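Local coordinates for endoribonuclease YbeY (Aquifex aeolicus, PDB 1OZ9), which probably acts as a zinc-dependent, single strand-specific endoribonuclease in 16S rRNA 3' end maturation and 70S ribosome quality control, at residues A[128-131]-A[132-136]. Numbering follows the deposited sequence.
Sequences GGEE and EKKFR
Glu132 sits one turn on from Gly128, and the N-H of Glu132 N is hydrogen-bonded to Gly128 O at 3.1 Å. The N-H points almost straight at the oxygen, but Glu132 N stands well above the carbonyl plane, 57° out of it. The Glu132 side chain reaches outward beside the first turn, passing Gly128. With CG anti to the backbone N (chi1 175°) and the chain extended, OE1 comes 4.0 Å from Gly128 CA. Farther on, Glu130 O accepts a hydrogen bond from Lys134 N at 2.9 Å, and Glu131 O one from Phe135 N at 2.8 Å. These i to i+4 bonds form the first turns of helix 129-147, the last helix of the metalloproteinase-like fold. Gly128 has a positive phi, a conformation that glycine takes up easily. Glu130 and Lys134 lie side by side on the exposed face. Glu130 bends at chi2 (80°), and its OE2 rests 3.8 Å from Lys134 CD, alongside the aliphatic part of the lysine. Glu130 OE1 is 4.5 Å from Lys133 NZ, too far for a salt bridge, so any attraction is probably weak. Glu131 OE2 forms a salt bridge with Lys127, which lies just before the helix. On the inner side, Phe135 packs against the predicted zinc ligands: the rings of His119 and His125 meet its ring edge-to-face, that of His115 with the planes oblique.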
# COMPACT_ATOMS: atom_id res chain seq x y z
N GLY A 128 -16.88 6.16 5.89
CA GLY A 128 -17.85 6.67 4.96
C GLY A 128 -17.81 8.19 5.05
O GLY A 128 -16.79 8.75 5.46
N GLY A 129 -18.90 8.84 4.67
CA GLY A 129 -19.02 10.28 4.74
C GLY A 129 -17.84 11.08 4.24
O GLY A 129 -17.24 10.74 3.21
N GLU A 130 -17.51 12.15 4.95
CA GLU A 130 -16.38 13.02 4.62
C GLU A 130 -15.04 12.30 4.51
O GLU A 130 -14.20 12.60 3.64
CB GLU A 130 -16.22 14.09 5.68
CG GLU A 130 -15.10 15.07 5.37
CD GLU A 130 -15.53 16.12 4.36
OE1 GLU A 130 -16.75 16.19 4.05
OE2 GLU A 130 -14.64 16.87 3.89
N GLU A 131 -14.80 11.37 5.41
CA GLU A 131 -13.50 10.72 5.36
C GLU A 131 -13.30 9.91 4.07
O GLU A 131 -12.22 9.96 3.47
CB GLU A 131 -13.33 9.88 6.60
CG GLU A 131 -13.40 10.74 7.85
CD GLU A 131 -13.31 9.93 9.12
OE1 GLU A 131 -12.40 9.06 9.21
OE2 GLU A 131 -14.15 10.18 10.01
N GLU A 132 -14.33 9.20 3.65
CA GLU A 132 -14.23 8.40 2.42
C GLU A 132 -13.96 9.38 1.29
O GLU A 132 -13.10 9.15 0.45
CB GLU A 132 -15.53 7.63 2.17
CG GLU A 132 -15.63 6.86 0.86
CD GLU A 132 -17.02 6.29 0.66
OE1 GLU A 132 -18.02 6.99 0.96
OE2 GLU A 132 -17.15 5.14 0.23
N LYS A 133 -14.69 10.49 1.30
CA LYS A 133 -14.52 11.52 0.28
C LYS A 133 -13.06 11.94 0.20
O LYS A 133 -12.47 11.89 -0.86
CB LYS A 133 -15.36 12.74 0.58
CG LYS A 133 -15.00 13.97 -0.25
CD LYS A 133 -16.14 15.00 -0.22
CE LYS A 133 -15.64 16.41 -0.54
NZ LYS A 133 -16.68 17.41 -0.25
N LYS A 134 -12.49 12.33 1.32
CA LYS A 134 -11.09 12.76 1.29
C LYS A 134 -10.14 11.63 0.95
O LYS A 134 -9.11 11.87 0.32
CB LYS A 134 -10.66 13.41 2.60
CG LYS A 134 -11.53 14.61 3.02
CD LYS A 134 -11.48 15.75 2.01
CE LYS A 134 -10.06 16.34 1.87
NZ LYS A 134 -10.16 17.78 1.43
N PHE A 135 -10.47 10.41 1.36
CA PHE A 135 -9.60 9.28 1.06
C PHE A 135 -9.54 9.07 -0.45
O PHE A 135 -8.47 8.95 -1.05
CB PHE A 135 -10.12 8.00 1.72
CG PHE A 135 -9.22 6.81 1.53
CD1 PHE A 135 -8.42 6.33 2.58
CD2 PHE A 135 -9.16 6.16 0.32
CE1 PHE A 135 -7.59 5.23 2.42
CE2 PHE A 135 -8.29 5.06 0.14
CZ PHE A 135 -7.52 4.60 1.18
N ARG A 136 -10.72 9.00 -1.05
CA ARG A 136 -10.82 8.74 -2.48
C ARG A 136 -10.25 9.87 -3.32
O ARG A 136 -9.56 9.60 -4.26
CB ARG A 136 -12.28 8.48 -2.89
CG ARG A 136 -12.82 7.14 -2.37
CD ARG A 136 -11.98 5.88 -2.66
NE ARG A 136 -12.72 4.68 -2.26
CZ ARG A 136 -12.20 3.47 -2.06
NH1 ARG A 136 -10.91 3.25 -2.22
NH2 ARG A 136 -13.01 2.46 -1.70